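Local coordinates for ABC transporter substrate-binding protein (Vibrio cholerae, PDB 3LKV), which probably serves as the periplasmic substrate-binding component of an ABC transporter, holding a phenylalanine in the crystal, at residues Lys105-Leu110 with Leu266-Ala271. Residues are numbered along the deposited sequence; the frame is centred on the assembly and turned at random.
Sequences KLVKQL and LDVQVA. With ZN (zinc ion), chain D.
Leu110 lies against Val268 and Val270 while its carbonyl oxygen takes the backbone N-H of Val268. This bond, 3.0 Å from Val268 N to Leu110 O, joins the two segments directly. With CG anti to the carbonyl carbon (chi1 -57°), the Leu110 side chain runs alongside 268-270, and its extended second torsion (173°) sends one methyl on toward Val270 and leaves the other to meet Val268. Leu110 CD2 presses on Val268 CG1 at 3.4 Å, tighter than an ordinary methyl contact. Leu110 CD1 meets Val270 CG2 at 4.1 Å, the two side chains crossing at about a right angle. Val107 touches more loosely, its CG1 lying 4.5 Å from Val268 CG2, and Phe95 of strand 93-98 packs on both of these valines.

Next to the backbone bond, Asp267 turns its carboxylate to a zinc ion, Asp267 OD2 binding the metal at 2.0 Å. Glu111, which directly follows Leu110, is the second protein ligand, so the metal links the same two chain regions that the Val268-Leu110 bond joins, while Gln112 NE2, hydrogen-bonded to Asp267 OD1, helps fix the rotation of the carboxylate.

Beyond this junction, Gln269 and Ala271 pair through their backbones with strand 117-121, whose Val117 and Thr118 touch Val107 and Val268 respectively, making 269-270 the edge strand, parallel to its neighbour 117-121. A sheet of order 2-1-3-4-5-6 whose edge strand comes from a late segment returning to the first lobe is characteristic of the two-lobed type I periplasmic binding protein fold.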
loop_
_atom_site.group_PDB
_atom_site.type_symbol
_atom_site.label_atom_id
_atom_site.label_comp_id
_atom_site.label_asym_id
_atom_site.label_seq_id
_atom_site.Cartn_x
_atom_site.Cartn_y
_atom_site.Cartn_z
ATOM N N LYS A 105 -31.593 -1.769 -3.075
ATOM C CA LYS A 105 -31.826 -1.765 -4.537
ATOM C C LYS A 105 -30.612 -2.079 -5.378
ATOM O O LYS A 105 -30.500 -1.679 -6.522
ATOM C CB LYS A 105 -32.466 -0.434 -4.995
ATOM C CG LYS A 105 -33.845 -0.193 -4.288
ATOM C CD LYS A 105 -34.634 1.044 -4.822
ATOM C CE LYS A 105 -36.063 1.152 -4.127
ATOM N NZ LYS A 105 -36.799 2.481 -4.313
ATOM N N LEU A 106 -29.704 -2.832 -4.818
ATOM C CA LEU A 106 -28.568 -3.302 -5.552
ATOM C C LEU A 106 -28.887 -4.569 -6.345
ATOM O O LEU A 106 -28.364 -4.763 -7.455
ATOM C CB LEU A 106 -27.466 -3.620 -4.558
ATOM C CG LEU A 106 -27.033 -2.489 -3.668
ATOM C CD1 LEU A 106 -25.898 -3.029 -2.785
ATOM C CD2 LEU A 106 -26.635 -1.261 -4.535
ATOM N N VAL A 107 -29.691 -5.445 -5.748
ATOM C CA VAL A 107 -30.178 -6.633 -6.401
ATOM C C VAL A 107 -31.692 -6.819 -6.160
ATOM O O VAL A 107 -32.234 -6.412 -5.124
ATOM C CB VAL A 107 -29.402 -7.889 -5.925
ATOM C CG1 VAL A 107 -27.875 -7.774 -6.225
ATOM C CG2 VAL A 107 -29.674 -8.173 -4.475
ATOM N N LYS A 108 -32.381 -7.464 -7.100
ATOM C CA LYS A 108 -33.802 -7.774 -6.906
ATOM C C LYS A 108 -33.996 -8.852 -5.814
ATOM O O LYS A 108 -34.974 -8.858 -5.073
ATOM C CB LYS A 108 -34.395 -8.230 -8.240
ATOM C CG LYS A 108 -35.938 -8.160 -8.217
ATOM C CD LYS A 108 -36.634 -8.771 -9.437
ATOM C CE LYS A 108 -38.035 -9.251 -9.023
ATOM N NZ LYS A 108 -38.929 -9.438 -10.167
ATOM N N GLN A 109 -33.067 -9.789 -5.733
ATOM C CA GLN A 109 -33.097 -10.827 -4.695
ATOM C C GLN A 109 -31.688 -11.415 -4.555
ATOM O O GLN A 109 -30.858 -11.292 -5.439
ATOM C CB GLN A 109 -34.117 -11.951 -5.039
ATOM C CG GLN A 109 -33.713 -12.915 -6.192
ATOM C CD GLN A 109 -34.009 -12.343 -7.581
ATOM O OE1 GLN A 109 -35.029 -11.723 -7.796
ATOM N NE2 GLN A 109 -33.126 -12.577 -8.522
ATOM N N LEU A 110 -31.450 -12.089 -3.457
ATOM C CA LEU A 110 -30.124 -12.656 -3.190
ATOM C C LEU A 110 -29.779 -13.881 -4.071
ATOM O O LEU A 110 -28.641 -14.021 -4.488
ATOM C CB LEU A 110 -30.014 -13.001 -1.726
ATOM C CG LEU A 110 -30.261 -11.817 -0.784
ATOM C CD1 LEU A 110 -30.301 -12.338 0.678
ATOM C CD2 LEU A 110 -29.235 -10.701 -0.996
ATOM N N LEU A 266 -23.953 -15.430 -9.722
ATOM C CA LEU A 266 -23.375 -15.746 -8.426
ATOM C C LEU A 266 -24.323 -15.289 -7.320
ATOM O O LEU A 266 -24.664 -14.099 -7.234
ATOM C CB LEU A 266 -22.027 -15.095 -8.264
ATOM C CG LEU A 266 -20.949 -15.447 -9.283
ATOM C CD1 LEU A 266 -19.717 -14.605 -9.088
ATOM C CD2 LEU A 266 -20.540 -16.943 -9.237
ATOM N N ASP A 267 -24.756 -16.229 -6.488
ATOM C CA ASP A 267 -25.612 -15.898 -5.359
ATOM C C ASP A 267 -24.934 -14.934 -4.376
ATOM O O ASP A 267 -23.745 -15.035 -4.109
ATOM C CB ASP A 267 -26.067 -17.137 -4.563
ATOM C CG ASP A 267 -26.807 -18.142 -5.382
ATOM O OD1 ASP A 267 -27.444 -17.766 -6.437
ATOM O OD2 ASP A 267 -26.741 -19.364 -4.963
ATOM N N VAL A 268 -25.717 -14.039 -3.806
ATOM C CA VAL A 268 -25.231 -13.137 -2.788
ATOM C C VAL A 268 -25.027 -13.921 -1.476
ATOM O O VAL A 268 -25.891 -14.621 -1.021
ATOM C CB VAL A 268 -26.210 -11.973 -2.580
ATOM C CG1 VAL A 268 -25.866 -11.156 -1.271
ATOM C CG2 VAL A 268 -26.211 -11.099 -3.768
ATOM N N GLN A 269 -23.888 -13.766 -0.847
ATOM C CA GLN A 269 -23.609 -14.482 0.366
ATOM C C GLN A 269 -23.907 -13.602 1.574
ATOM O O GLN A 269 -23.596 -12.413 1.570
ATOM C CB GLN A 269 -22.128 -14.830 0.351
ATOM C CG GLN A 269 -21.661 -15.661 1.502
ATOM C CD GLN A 269 -22.046 -17.102 1.281
ATOM O OE1 GLN A 269 -21.876 -17.630 0.162
ATOM N NE2 GLN A 269 -22.610 -17.741 2.329
ATOM N N VAL A 270 -24.496 -14.183 2.614
ATOM C CA VAL A 270 -24.737 -13.439 3.842
ATOM C C VAL A 270 -23.706 -13.852 4.882
ATOM O O VAL A 270 -23.525 -15.020 5.099
ATOM C CB VAL A 270 -26.194 -13.656 4.335
ATOM C CG1 VAL A 270 -26.462 -12.778 5.559
ATOM C CG2 VAL A 270 -27.218 -13.325 3.184
ATOM N N ALA A 271 -22.987 -12.914 5.485
ATOM C CA ALA A 271 -22.003 -13.251 6.516
ATOM C C ALA A 271 -22.639 -13.993 7.702
ATOM O O ALA A 271 -23.810 -13.786 8.028
ATOM C CB ALA A 271 -21.305 -12.032 7.022
HETATM ZN ZN ZN D . -28.049 -20.470 -5.965
#